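Local coordinates for pullulanase (Klebsiella oxytoca, PDB 2YOC), which hydrolyses the alpha-1,6-glucosidic linkages of pullulan and probably of branched alpha-glucans, and is probably secreted by a type 2 secretion system, at residues K63-W68 with I111-R116; L283-Q288 with T295-A300; F344-M349 with Q361-D366; Y593-A598 with S628-S633. All coordinates share one frame; numbering follows the deposited sequence.

Contact 1. Residues K63-W68 with I111-R116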
loop_
_atom_site.group_PDB
_atom_site.type_symbol
_atom_site.label_atom_id
_atom_site.label_comp_id
_atom_site.label_asym_id
_atom_site.label_seq_id
_atom_site.Cartn_x
_atom_site.Cartn_y
_atom_site.Cartn_z
ATOM N N LYS B 63 -3.190 25.575 48.273
ATOM C CA LYS B 63 -2.726 24.390 48.998
ATOM C C LYS B 63 -3.855 23.738 49.791
ATOM O O LYS B 63 -4.581 24.428 50.516
ATOM C CB LYS B 63 -1.532 24.741 49.911
ATOM C CG LYS B 63 -0.152 24.509 49.291
ATOM C CD LYS B 63 0.164 25.440 48.127
ATOM C CE LYS B 63 1.547 25.225 47.596
ATOM N NZ LYS B 63 1.910 26.275 46.617
ATOM N N ASN B 64 -4.014 22.411 49.621
ATOM C CA ASN B 64 -5.056 21.604 50.268
ATOM C C ASN B 64 -4.689 20.125 50.378
ATOM O O ASN B 64 -3.961 19.599 49.538
ATOM C CB ASN B 64 -6.398 21.751 49.530
ATOM C CG ASN B 64 -6.356 21.358 48.069
ATOM O OD1 ASN B 64 -5.610 21.925 47.263
ATOM N ND2 ASN B 64 -7.197 20.411 47.687
ATOM N N LEU B 65 -5.229 19.443 51.387
ATOM C CA LEU B 65 -4.963 18.019 51.544
ATOM C C LEU B 65 -6.182 17.199 51.202
ATOM O O LEU B 65 -7.246 17.414 51.793
ATOM C CB LEU B 65 -4.552 17.651 52.980
ATOM C CG LEU B 65 -3.576 18.520 53.732
ATOM C CD1 LEU B 65 -3.359 17.955 55.094
ATOM C CD2 LEU B 65 -2.243 18.645 52.997
ATOM N N TYR B 66 -6.030 16.218 50.293
ATOM C CA TYR B 66 -7.129 15.291 50.038
ATOM C C TYR B 66 -6.959 14.193 51.092
ATOM O O TYR B 66 -6.025 13.385 51.012
ATOM C CB TYR B 66 -7.165 14.728 48.597
ATOM C CG TYR B 66 -8.304 13.747 48.377
ATOM C CD1 TYR B 66 -9.617 14.192 48.221
ATOM C CD2 TYR B 66 -8.075 12.375 48.354
ATOM C CE1 TYR B 66 -10.671 13.292 48.051
ATOM C CE2 TYR B 66 -9.121 11.468 48.174
ATOM C CZ TYR B 66 -10.416 11.931 48.017
ATOM O OH TYR B 66 -11.442 11.034 47.828
ATOM N N LEU B 67 -7.805 14.248 52.131
ATOM C CA LEU B 67 -7.799 13.317 53.257
ATOM C C LEU B 67 -8.969 12.334 53.123
ATOM O O LEU B 67 -10.052 12.727 52.670
ATOM C CB LEU B 67 -7.807 14.101 54.574
ATOM C CG LEU B 67 -6.552 14.955 54.830
ATOM C CD1 LEU B 67 -6.905 16.252 55.512
ATOM C CD2 LEU B 67 -5.517 14.201 55.631
ATOM N N TRP B 68 -8.720 11.036 53.422
ATOM C CA TRP B 68 -9.690 9.952 53.213
ATOM C C TRP B 68 -9.417 8.696 54.033
ATOM O O TRP B 68 -8.265 8.291 54.190
ATOM C CB TRP B 68 -9.747 9.582 51.714
ATOM C CG TRP B 68 -8.404 9.257 51.113
ATOM C CD1 TRP B 68 -7.376 10.122 50.858
ATOM C CD2 TRP B 68 -7.952 7.969 50.708
ATOM N NE1 TRP B 68 -6.303 9.443 50.337
ATOM C CE2 TRP B 68 -6.634 8.121 50.218
ATOM C CE3 TRP B 68 -8.536 6.696 50.704
ATOM C CZ2 TRP B 68 -5.885 7.043 49.751
ATOM C CZ3 TRP B 68 -7.798 5.632 50.227
ATOM C CH2 TRP B 68 -6.490 5.808 49.757
ATOM N N ILE B 111 -3.037 7.514 58.893
ATOM C CA ILE B 111 -3.895 8.391 58.082
ATOM C C ILE B 111 -3.395 8.492 56.625
ATOM O O ILE B 111 -2.184 8.410 56.391
ATOM C CB ILE B 111 -4.028 9.792 58.735
ATOM C CG1 ILE B 111 -2.637 10.398 59.064
ATOM C CG2 ILE B 111 -4.927 9.725 59.975
ATOM C CD1 ILE B 111 -2.561 11.932 59.288
ATOM N N ASN B 112 -4.327 8.681 55.652
ATOM C CA ASN B 112 -3.999 8.840 54.219
ATOM C C ASN B 112 -4.007 10.326 53.828
ATOM O O ASN B 112 -5.072 10.952 53.797
ATOM C CB ASN B 112 -4.977 8.072 53.310
ATOM C CG ASN B 112 -5.065 6.592 53.536
ATOM O OD1 ASN B 112 -4.166 5.822 53.172
ATOM N ND2 ASN B 112 -6.200 6.162 54.062
ATOM N N VAL B 113 -2.822 10.880 53.529
ATOM C CA VAL B 113 -2.669 12.283 53.136
ATOM C C VAL B 113 -2.156 12.406 51.693
ATOM O O VAL B 113 -1.160 11.782 51.322
ATOM C CB VAL B 113 -1.756 13.088 54.103
ATOM C CG1 VAL B 113 -1.974 14.593 53.945
ATOM C CG2 VAL B 113 -1.948 12.660 55.551
ATOM N N ILE B 114 -2.841 13.224 50.891
ATOM C CA ILE B 114 -2.414 13.560 49.540
ATOM C C ILE B 114 -2.268 15.060 49.580
ATOM O O ILE B 114 -3.254 15.786 49.730
ATOM C CB ILE B 114 -3.334 13.058 48.390
ATOM C CG1 ILE B 114 -3.350 11.512 48.326
ATOM C CG2 ILE B 114 -2.867 13.646 47.049
ATOM C CD1 ILE B 114 -4.563 10.902 47.668
ATOM N N VAL B 115 -1.025 15.511 49.540
ATOM C CA VAL B 115 -0.684 16.925 49.584
ATOM C C VAL B 115 -0.858 17.519 48.171
ATOM O O VAL B 115 -0.311 16.980 47.209
ATOM C CB VAL B 115 0.732 17.097 50.190
ATOM C CG1 VAL B 115 1.230 18.533 50.060
ATOM C CG2 VAL B 115 0.759 16.640 51.649
ATOM N N ARG B 116 -1.683 18.579 48.050
ATOM C CA ARG B 116 -2.007 19.196 46.758
ATOM C C ARG B 116 -1.951 20.733 46.718
ATOM O O ARG B 116 -2.005 21.394 47.749
ATOM C CB ARG B 116 -3.418 18.765 46.302
ATOM C CG ARG B 116 -3.664 17.276 46.138
ATOM C CD ARG B 116 -5.034 17.046 45.528
ATOM N NE ARG B 116 -6.130 17.230 46.486
ATOM C CZ ARG B 116 -7.379 17.542 46.153
ATOM N NH1 ARG B 116 -7.706 17.737 44.882
ATOM N NH2 ARG B 116 -8.307 17.680 47.090
#

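Contact 2. Residues L283-Q288 with T295-A300. With SO4 (sulfate ion), chain Q; SO4 (sulfate ion), chain S.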
loop_
_atom_site.group_PDB
_atom_site.type_symbol
_atom_site.label_atom_id
_atom_site.label_comp_id
_atom_site.label_asym_id
_atom_site.label_seq_id
_atom_site.Cartn_x
_atom_site.Cartn_y
_atom_site.Cartn_z
ATOM N N LEU B 283 41.469 -11.188 33.652
ATOM C CA LEU B 283 41.633 -12.056 34.823
ATOM C C LEU B 283 40.543 -13.087 34.971
ATOM O O LEU B 283 39.518 -13.020 34.288
ATOM C CB LEU B 283 41.811 -11.267 36.119
ATOM C CG LEU B 283 42.908 -10.216 36.054
ATOM C CD1 LEU B 283 43.016 -9.491 37.336
ATOM C CD2 LEU B 283 44.218 -10.814 35.681
ATOM N N SER B 284 40.795 -14.095 35.824
ATOM C CA SER B 284 39.846 -15.177 36.061
ATOM C C SER B 284 39.245 -15.068 37.432
ATOM O O SER B 284 39.928 -14.729 38.413
ATOM C CB SER B 284 40.483 -16.528 35.794
ATOM O OG SER B 284 40.375 -16.782 34.399
ATOM N N TYR B 285 37.944 -15.273 37.494
ATOM C CA TYR B 285 37.238 -15.076 38.750
ATOM C C TYR B 285 36.636 -16.326 39.384
ATOM O O TYR B 285 36.414 -17.342 38.697
ATOM C CB TYR B 285 36.261 -13.883 38.649
ATOM C CG TYR B 285 36.959 -12.593 38.263
ATOM C CD1 TYR B 285 37.177 -12.267 36.930
ATOM C CD2 TYR B 285 37.441 -11.720 39.234
ATOM C CE1 TYR B 285 37.847 -11.097 36.568
ATOM C CE2 TYR B 285 38.111 -10.539 38.881
ATOM C CZ TYR B 285 38.284 -10.222 37.543
ATOM O OH TYR B 285 38.940 -9.083 37.161
ATOM N N GLY B 286 36.449 -16.238 40.701
ATOM C CA GLY B 286 35.905 -17.309 41.518
ATOM C C GLY B 286 36.963 -17.882 42.432
ATOM O O GLY B 286 37.971 -17.224 42.711
ATOM N N ALA B 287 36.713 -19.109 42.931
ATOM C CA ALA B 287 37.627 -19.859 43.776
ATOM C C ALA B 287 38.221 -20.906 42.840
ATOM O O ALA B 287 37.772 -22.047 42.766
ATOM C CB ALA B 287 36.877 -20.497 44.925
ATOM N N GLN B 288 39.182 -20.444 42.044
ATOM C CA GLN B 288 39.880 -21.187 41.021
ATOM C C GLN B 288 40.842 -22.220 41.607
ATOM O O GLN B 288 42.009 -21.921 41.873
ATOM C CB GLN B 288 40.620 -20.203 40.080
ATOM C CG GLN B 288 39.732 -19.300 39.260
ATOM C CD GLN B 288 40.293 -17.908 39.283
ATOM O OE1 GLN B 288 41.154 -17.554 38.469
ATOM N NE2 GLN B 288 39.876 -17.106 40.265
ATOM N N THR B 295 43.214 -20.132 43.773
ATOM C CA THR B 295 43.257 -18.677 43.702
ATOM C C THR B 295 41.813 -18.172 43.831
ATOM O O THR B 295 40.931 -18.599 43.060
ATOM C CB THR B 295 43.956 -18.174 42.412
ATOM O OG1 THR B 295 45.341 -18.514 42.452
ATOM C CG2 THR B 295 43.798 -16.662 42.193
ATOM N N PHE B 296 41.586 -17.300 44.844
ATOM C CA PHE B 296 40.312 -16.656 45.067
ATOM C C PHE B 296 40.451 -15.301 44.440
ATOM O O PHE B 296 41.399 -14.580 44.774
ATOM C CB PHE B 296 40.044 -16.479 46.566
ATOM C CG PHE B 296 39.638 -17.732 47.296
ATOM C CD1 PHE B 296 40.598 -18.571 47.855
ATOM C CD2 PHE B 296 38.293 -18.086 47.416
ATOM C CE1 PHE B 296 40.224 -19.743 48.517
ATOM C CE2 PHE B 296 37.921 -19.257 48.084
ATOM C CZ PHE B 296 38.887 -20.065 48.641
ATOM N N ARG B 297 39.538 -14.944 43.535
ATOM C CA ARG B 297 39.534 -13.622 42.936
ATOM C C ARG B 297 38.155 -13.065 42.784
ATOM O O ARG B 297 37.266 -13.670 42.138
ATOM C CB ARG B 297 40.289 -13.546 41.605
ATOM C CG ARG B 297 40.481 -12.105 41.100
ATOM C CD ARG B 297 41.281 -12.028 39.829
ATOM N NE ARG B 297 42.703 -12.234 40.111
ATOM C CZ ARG B 297 43.348 -13.364 39.849
ATOM N NH1 ARG B 297 42.712 -14.380 39.281
ATOM N NH2 ARG B 297 44.636 -13.489 40.152
ATOM N N VAL B 298 38.003 -11.852 43.334
ATOM C CA VAL B 298 36.771 -11.073 43.239
ATOM C C VAL B 298 37.062 -9.657 42.691
ATOM O O VAL B 298 37.990 -8.991 43.168
ATOM C CB VAL B 298 35.939 -11.089 44.571
ATOM C CG1 VAL B 298 36.720 -10.517 45.739
ATOM C CG2 VAL B 298 34.596 -10.388 44.412
ATOM N N TRP B 299 36.289 -9.215 41.696
ATOM C CA TRP B 299 36.399 -7.845 41.200
ATOM C C TRP B 299 35.505 -7.012 42.114
ATOM O O TRP B 299 34.312 -7.323 42.257
ATOM C CB TRP B 299 35.893 -7.701 39.751
ATOM C CG TRP B 299 36.159 -6.354 39.141
ATOM C CD1 TRP B 299 37.375 -5.759 38.962
ATOM C CD2 TRP B 299 35.185 -5.448 38.608
ATOM N NE1 TRP B 299 37.218 -4.532 38.357
ATOM C CE2 TRP B 299 35.884 -4.313 38.131
ATOM C CE3 TRP B 299 33.775 -5.464 38.519
ATOM C CZ2 TRP B 299 35.227 -3.214 37.549
ATOM C CZ3 TRP B 299 33.121 -4.381 37.930
ATOM C CH2 TRP B 299 33.846 -3.278 37.443
ATOM N N ALA B 300 36.095 -5.988 42.755
ATOM C CA ALA B 300 35.442 -5.059 43.679
ATOM C C ALA B 300 36.287 -3.759 43.667
ATOM O O ALA B 300 37.032 -3.508 44.611
ATOM C CB ALA B 300 35.371 -5.675 45.068
HETATM S S SO4 Q . 45.729 -16.590 38.117
HETATM O O1 SO4 Q . 46.342 -15.881 39.278
HETATM O O2 SO4 Q . 46.279 -16.031 36.850
HETATM O O3 SO4 Q . 44.257 -16.440 38.124
HETATM O O4 SO4 Q . 46.014 -18.022 38.202
HETATM S S SO4 S . 44.081 -17.795 33.563
HETATM O O1 SO4 S . 43.556 -16.644 34.329
HETATM O O2 SO4 S . 45.552 -17.866 33.724
HETATM O O3 SO4 S . 43.729 -17.621 32.147
HETATM O O4 SO4 S . 43.482 -19.037 34.062
#

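Contact 3. Residues F344-M349 with Q361-D366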
loop_
_atom_site.group_PDB
_atom_site.type_symbol
_atom_site.label_atom_id
_atom_site.label_comp_id
_atom_site.label_asym_id
_atom_site.label_seq_id
_atom_site.Cartn_x
_atom_site.Cartn_y
_atom_site.Cartn_z
ATOM N N PHE B 344 33.873 -24.163 52.524
ATOM C CA PHE B 344 32.846 -23.162 52.337
ATOM C C PHE B 344 33.467 -21.801 52.538
ATOM O O PHE B 344 34.454 -21.673 53.263
ATOM C CB PHE B 344 31.659 -23.413 53.272
ATOM C CG PHE B 344 30.862 -24.637 52.894
ATOM C CD1 PHE B 344 30.002 -24.617 51.800
ATOM C CD2 PHE B 344 30.945 -25.797 53.649
ATOM C CE1 PHE B 344 29.262 -25.747 51.455
ATOM C CE2 PHE B 344 30.180 -26.917 53.326
ATOM C CZ PHE B 344 29.360 -26.892 52.220
ATOM N N TYR B 345 32.934 -20.790 51.862
ATOM C CA TYR B 345 33.487 -19.449 51.955
ATOM C C TYR B 345 32.498 -18.397 51.546
ATOM O O TYR B 345 31.514 -18.666 50.831
ATOM C CB TYR B 345 34.781 -19.320 51.096
ATOM C CG TYR B 345 34.541 -19.268 49.605
ATOM C CD1 TYR B 345 34.243 -20.421 48.889
ATOM C CD2 TYR B 345 34.642 -18.066 48.900
ATOM C CE1 TYR B 345 34.027 -20.380 47.514
ATOM C CE2 TYR B 345 34.405 -18.005 47.527
ATOM C CZ TYR B 345 34.086 -19.164 46.839
ATOM O OH TYR B 345 33.827 -19.119 45.486
ATOM N N ARG B 346 32.820 -17.170 51.949
ATOM C CA ARG B 346 32.135 -15.944 51.595
ATOM C C ARG B 346 33.202 -14.860 51.638
ATOM O O ARG B 346 34.228 -15.037 52.298
ATOM C CB ARG B 346 31.033 -15.632 52.614
ATOM C CG ARG B 346 29.845 -16.574 52.551
ATOM C CD ARG B 346 28.651 -15.999 53.239
ATOM N NE ARG B 346 28.876 -15.838 54.672
ATOM C CZ ARG B 346 28.038 -16.259 55.605
ATOM N NH1 ARG B 346 26.920 -16.889 55.266
ATOM N NH2 ARG B 346 28.300 -16.041 56.885
ATOM N N TYR B 347 32.973 -13.756 50.940
ATOM C CA TYR B 347 33.877 -12.611 50.949
ATOM C C TYR B 347 33.321 -11.629 51.926
ATOM O O TYR B 347 32.147 -11.287 51.825
ATOM C CB TYR B 347 33.968 -11.936 49.561
ATOM C CG TYR B 347 34.558 -12.830 48.501
ATOM C CD1 TYR B 347 35.842 -13.345 48.635
ATOM C CD2 TYR B 347 33.815 -13.204 47.385
ATOM C CE1 TYR B 347 36.379 -14.201 47.682
ATOM C CE2 TYR B 347 34.347 -14.057 46.417
ATOM C CZ TYR B 347 35.638 -14.536 46.563
ATOM O OH TYR B 347 36.194 -15.364 45.625
ATOM N N ALA B 348 34.143 -11.185 52.887
ATOM C CA ALA B 348 33.732 -10.178 53.856
ATOM C C ALA B 348 34.101 -8.817 53.262
ATOM O O ALA B 348 35.292 -8.487 53.118
ATOM C CB ALA B 348 34.434 -10.394 55.169
HETATM N N MSE B 349 33.061 -8.068 52.827
HETATM C CA MSE B 349 33.201 -6.775 52.182
HETATM C C MSE B 349 33.209 -5.615 53.170
HETATM O O MSE B 349 32.590 -5.675 54.237
HETATM C CB MSE B 349 32.020 -6.541 51.247
HETATM C CG MSE B 349 31.748 -7.669 50.270
HETATM SE SE MSE B 349 33.148 -7.894 48.952
HETATM C CE MSE B 349 33.193 -6.022 48.211
ATOM N N GLN B 361 29.319 -3.239 55.760
ATOM C CA GLN B 361 30.147 -4.360 56.130
ATOM C C GLN B 361 29.279 -5.599 56.206
ATOM O O GLN B 361 28.382 -5.675 57.062
ATOM C CB GLN B 361 30.949 -4.101 57.385
ATOM C CG GLN B 361 32.303 -3.534 57.046
ATOM C CD GLN B 361 33.152 -3.360 58.273
ATOM O OE1 GLN B 361 32.904 -2.507 59.128
ATOM N NE2 GLN B 361 34.195 -4.152 58.369
ATOM N N TYR B 362 29.484 -6.522 55.221
ATOM C CA TYR B 362 28.748 -7.775 55.093
ATOM C C TYR B 362 29.562 -8.895 54.434
ATOM O O TYR B 362 30.544 -8.632 53.731
ATOM C CB TYR B 362 27.406 -7.578 54.349
ATOM C CG TYR B 362 27.391 -6.597 53.187
ATOM C CD1 TYR B 362 28.388 -6.615 52.215
ATOM C CD2 TYR B 362 26.317 -5.731 52.994
ATOM C CE1 TYR B 362 28.361 -5.739 51.134
ATOM C CE2 TYR B 362 26.291 -4.838 51.927
ATOM C CZ TYR B 362 27.321 -4.839 51.008
ATOM O OH TYR B 362 27.282 -3.990 49.936
ATOM N N GLU B 363 29.137 -10.142 54.657
ATOM C CA GLU B 363 29.721 -11.308 54.023
ATOM C C GLU B 363 28.775 -11.697 52.915
ATOM O O GLU B 363 27.572 -11.841 53.144
ATOM C CB GLU B 363 29.897 -12.450 55.002
ATOM C CG GLU B 363 31.070 -12.247 55.932
ATOM C CD GLU B 363 31.319 -13.458 56.795
ATOM O OE1 GLU B 363 31.068 -14.587 56.310
ATOM O OE2 GLU B 363 31.734 -13.282 57.964
ATOM N N VAL B 364 29.325 -11.797 51.691
ATOM C CA VAL B 364 28.601 -12.067 50.444
ATOM C C VAL B 364 29.147 -13.352 49.821
ATOM O O VAL B 364 30.333 -13.637 49.955
ATOM C CB VAL B 364 28.770 -10.851 49.469
ATOM C CG1 VAL B 364 27.815 -10.927 48.272
ATOM C CG2 VAL B 364 28.577 -9.527 50.192
ATOM N N THR B 365 28.286 -14.100 49.114
ATOM C CA THR B 365 28.686 -15.299 48.371
ATOM C C THR B 365 29.365 -14.857 47.058
ATOM O O THR B 365 29.246 -13.693 46.670
ATOM C CB THR B 365 27.488 -16.242 48.136
ATOM O OG1 THR B 365 26.330 -15.495 47.739
ATOM C CG2 THR B 365 27.185 -17.095 49.341
ATOM N N ASP B 366 30.085 -15.762 46.391
ATOM C CA ASP B 366 30.786 -15.431 45.154
ATOM C C ASP B 366 29.807 -15.346 43.983
ATOM O O ASP B 366 29.045 -16.298 43.783
ATOM C CB ASP B 366 31.814 -16.537 44.841
ATOM C CG ASP B 366 33.054 -16.127 44.066
ATOM O OD1 ASP B 366 32.930 -15.319 43.111
ATOM O OD2 ASP B 366 34.137 -16.638 44.385
#

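Contact 4. Residues Y593-A598 with S628-S633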
loop_
_atom_site.group_PDB
_atom_site.type_symbol
_atom_site.label_atom_id
_atom_site.label_comp_id
_atom_site.label_asym_id
_atom_site.label_seq_id
_atom_site.Cartn_x
_atom_site.Cartn_y
_atom_site.Cartn_z
ATOM N N TYR B 593 19.947 -13.748 32.106
ATOM C CA TYR B 593 20.945 -12.760 32.453
ATOM C C TYR B 593 20.396 -11.338 32.507
ATOM O O TYR B 593 21.096 -10.436 32.976
ATOM C CB TYR B 593 22.169 -12.866 31.536
ATOM C CG TYR B 593 22.897 -14.178 31.700
ATOM C CD1 TYR B 593 23.710 -14.415 32.806
ATOM C CD2 TYR B 593 22.770 -15.191 30.751
ATOM C CE1 TYR B 593 24.351 -15.639 32.980
ATOM C CE2 TYR B 593 23.457 -16.397 30.885
ATOM C CZ TYR B 593 24.222 -16.628 32.019
ATOM O OH TYR B 593 24.864 -17.825 32.183
ATOM N N ASN B 594 19.142 -11.136 32.054
ATOM C CA ASN B 594 18.505 -9.812 31.980
ATOM C C ASN B 594 18.272 -9.121 33.323
ATOM O O ASN B 594 18.270 -7.884 33.384
ATOM C CB ASN B 594 17.244 -9.845 31.124
ATOM C CG ASN B 594 16.147 -10.675 31.710
ATOM O OD1 ASN B 594 15.532 -10.306 32.710
ATOM N ND2 ASN B 594 15.877 -11.815 31.107
ATOM N N HIS B 595 18.115 -9.918 34.393
ATOM C CA HIS B 595 17.893 -9.414 35.733
ATOM C C HIS B 595 18.564 -10.286 36.789
ATOM O O HIS B 595 19.005 -11.400 36.507
ATOM C CB HIS B 595 16.380 -9.291 36.018
ATOM C CG HIS B 595 15.615 -10.595 36.180
ATOM N ND1 HIS B 595 14.961 -11.194 35.109
ATOM C CD2 HIS B 595 15.329 -11.303 37.301
ATOM C CE1 HIS B 595 14.347 -12.258 35.603
ATOM N NE2 HIS B 595 14.552 -12.378 36.913
ATOM N N THR B 596 18.626 -9.765 38.008
ATOM C CA THR B 596 19.081 -10.450 39.206
ATOM C C THR B 596 17.812 -10.541 40.057
ATOM O O THR B 596 16.889 -9.749 39.803
ATOM C CB THR B 596 20.163 -9.634 39.903
ATOM O OG1 THR B 596 19.652 -8.340 40.262
ATOM C CG2 THR B 596 21.424 -9.506 39.058
ATOM N N ASN B 597 17.725 -11.482 41.036
ATOM C CA ASN B 597 16.502 -11.565 41.839
ATOM C C ASN B 597 16.300 -10.315 42.754
ATOM O O ASN B 597 15.156 -9.936 43.032
ATOM C CB ASN B 597 16.409 -12.887 42.598
ATOM C CG ASN B 597 15.188 -13.018 43.467
ATOM O OD1 ASN B 597 14.069 -13.261 43.014
ATOM N ND2 ASN B 597 15.379 -12.840 44.736
ATOM N N ALA B 598 17.416 -9.652 43.155
ATOM C CA ALA B 598 17.444 -8.467 44.019
ATOM C C ALA B 598 18.748 -7.651 43.895
ATOM O O ALA B 598 19.732 -8.087 43.275
ATOM C CB ALA B 598 17.240 -8.887 45.456
ATOM N N SER B 628 13.276 -1.750 36.721
ATOM C CA SER B 628 12.551 -3.016 36.868
ATOM C C SER B 628 11.752 -3.386 35.605
ATOM O O SER B 628 10.737 -4.091 35.687
ATOM C CB SER B 628 11.643 -2.958 38.091
ATOM O OG SER B 628 10.772 -1.838 38.019
ATOM N N ALA B 629 12.229 -2.936 34.434
ATOM C CA ALA B 629 11.548 -3.190 33.163
ATOM C C ALA B 629 11.314 -4.664 32.892
ATOM O O ALA B 629 10.279 -5.019 32.342
ATOM C CB ALA B 629 12.295 -2.546 32.006
ATOM N N THR B 630 12.233 -5.516 33.329
ATOM C CA THR B 630 12.162 -6.957 33.116
ATOM C C THR B 630 11.238 -7.653 34.107
ATOM O O THR B 630 10.824 -8.776 33.857
ATOM C CB THR B 630 13.584 -7.577 33.207
ATOM O OG1 THR B 630 14.029 -7.539 34.556
ATOM C CG2 THR B 630 14.597 -6.883 32.307
ATOM N N CYS B 631 10.872 -6.937 35.184
ATOM C CA CYS B 631 10.277 -7.274 36.483
ATOM C C CYS B 631 11.531 -7.051 37.281
ATOM O O CYS B 631 12.614 -6.838 36.706
ATOM C CB CYS B 631 9.889 -8.757 36.576
ATOM S SG CYS B 631 11.318 -9.911 36.700
ATOM N N CYS B 632 11.471 -7.337 38.555
ATOM C CA CYS B 632 12.692 -7.511 39.321
ATOM C C CYS B 632 13.815 -6.443 39.177
ATOM O O CYS B 632 13.526 -5.249 39.083
ATOM C CB CYS B 632 13.206 -8.931 39.069
ATOM S SG CYS B 632 11.890 -10.123 38.671
ATOM N N SER B 633 15.079 -6.875 39.194
ATOM C CA SER B 633 16.226 -5.980 39.201
ATOM C C SER B 633 17.046 -6.044 37.940
ATOM O O SER B 633 17.931 -6.884 37.799
ATOM C CB SER B 633 17.062 -6.219 40.458
ATOM O OG SER B 633 16.240 -6.156 41.619
HETATM O O HOH W 1 13.712 -8.026 42.199
#

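Contact 1. Residues K63-W68 with I111-R116
Asn112 lies flat against the indole of Trp68, with amide and ring planes only 15° apart. Its CB sits over the five-membered ring, 3.7 Å from the centroid of that Trp68 ring, in a CH-pi contact. Bonds fix the amide in rotation: Asn112 ND2 donates to Trp68 O at 3.0 Å and is also bonded to Asn70. CG of Trp68 stands between its backbone N and carbonyl carbon (chi1 54°), which folds the indole over the partner strand, Trp68 NE1 lying 3.5 Å from Ile114 CD1. That methyl also reaches the edge of the Tyr66 ring. Arg116 lies beside Tyr66 as well, its guanidinium almost perpendicular to the phenol (89°); Arg116 NH1 is hydrogen-bonded to Trp83 O, and the guanidinium also makes a cation-pi contact with Trp83. On the reverse face Leu65 packs on Val113 and Val115, and Leu67 on Val113. Tyr66 also packs on Tyr66 of the second subunit. Backbone bonds such as Tyr66 N to Ile114 O (2.9 Å) make this an antiparallel pairing of strand 63-68 with strand 110-117, the middle one of a three-stranded sheet in the pullulanase-associated domain, of the transthyretin clan.

Contact 2. Residues L283-Q288 with T295-A300
Gly286 O is gripped by two donors, the backbone N of Arg297 at 2.9 Å across the hairpin and, from its own strand, Gln288 NE2, which comes from well above the carbonyl plane. Gly286 N returns a nearly straight bond to Arg297 O, with an N-H...O angle of 177°. The side chain of Arg297, with CG anti to the backbone N (chi1 -170°) and a bend at chi3, carries the guanidinium to the loop that leads into strand 286-290. There Arg297 NH1 donates to Ser284 O at 2.9 Å, in the guanidinium plane and on a lone pair of the carbonyl, and to O3 of a sulfate at 2.8 Å. NH2 of Arg297 holds O1 of the same ion, probably from the crystallisation liquor, at 3.1 Å. Tyr285 presents its ring edge to Arg297 O, while its CE2 touches Trp299 CB at 3.7 Å. On the face of the hairpin opposite Arg297, Ala287 CB lies 3.6 Å from Phe296 CE2. The hairpin of strands 286-290 and 293-299 is continued by strand 331-336; Tyr285 and Trp299 pack on helix 640-655, whereas Ala287 and Phe296 meet strand 344-353.

Contact 3. Residues F344-M349 with Q361-D366
Tyr345 and Tyr347 converge on one carboxylate oxygen, Asp366 OD2, at the end of the beta hairpin formed by strands 344-353 and 358-364 in the CBM48 (isoamylase N-terminal) domain. Tyr345 OH and Tyr347 OH each donate to Asp366 OD2 at 2.7 Å, from opposite faces of the carboxylate plane. Tyr345 OH meets the anti side of the oxygen, its ring turned 86° from that plane, whereas Tyr347 OH comes in from well above it. Two phenol bonds to one buried atom would probably stabilise the negative charge. On the other face of the hairpin Arg346 grips Glu363 side-on in a salt bridge: Arg346 NE at 3.0 Å and NH2 at 3.2 Å both donate to Glu363 OE1, from the same face of the carboxylate plane. A second shell positions these groups. Tyr311 OH is bonded to the same Glu363 oxygen, Arg346 NH1 reaches Glu377 O, and Asp366 is held through OD1 by the backbone N of Tyr368. Between the strands, Tyr347 N donates to Val364 O (2.8 Å). Farther along, selenomethionine Met349 lays its CG 3.7 Å from Val364 CG2 and its CB against the edge of the Tyr362 ring, 3.7 Å from Tyr362 CE1.

Contact 4. Residues Y593-A598 with S628-S633
His595 CB meets the opposite segment first, 3.3 Å from Thr630 OG1, a hydroxyl that is hydrogen-bonded to Asp634. With CG between the backbone N and the carbonyl carbon (chi1 71°), the imidazole is directed over the pair Cys631 and Cys632. At the near side of the ring His595 ND1 donates in its own plane to Asn594 OD1 at 2.6 Å, and the amide of Asn594 is in turn held through ND2 by Asp665. CD2 of His595 comes to 3.6 Å from Cys632 CB. Cys631 SG stands over the ring centre, 4.0 Å from the centroid of the His595 ring and 10° off its normal, with Cys632 SG on the same face. These sulfurs form a vicinal disulfide, between residues adjacent in sequence, whose first cysteine closes a type I turn from Ser628 to Cys631. The segment 593-598 comes just after the third strand of the (beta/alpha)8 barrel of family 13 glycoside hydrolases, where its Tyr-Asn-His sequence matches a conserved region. At the tip, His595 NE2 is bonded to Tyr547 O, which fixes the ring's rotation together with Asn594. Next to the histidine, Thr596 N donates to Ser633 O at 3.0 Å.

Overall arrangement
The four contacts follow one another along the chain, each closing before the next opens. Contact 1, in the pullulanase-associated domain, stands apart, its centre about 45 Å from that of contact 3, and there a second subunit packs against it. Contacts 2 and 3 share the antiparallel sheet of the CBM48 domain; their centres are about 13 Å apart and they touch, Phe296 CE2 lying 3.6 Å from Tyr345 CD2. Contact 4 sits close to the chain's centre, about 22 Å from contact 3 between centres; its segment 593-598 follows strand 586-591 of the barrel. Helix 640-655 lies between contacts 2 and 4, meeting Tyr285, Trp299 and Tyr593, so the CBM48 module packs directly onto the barrel.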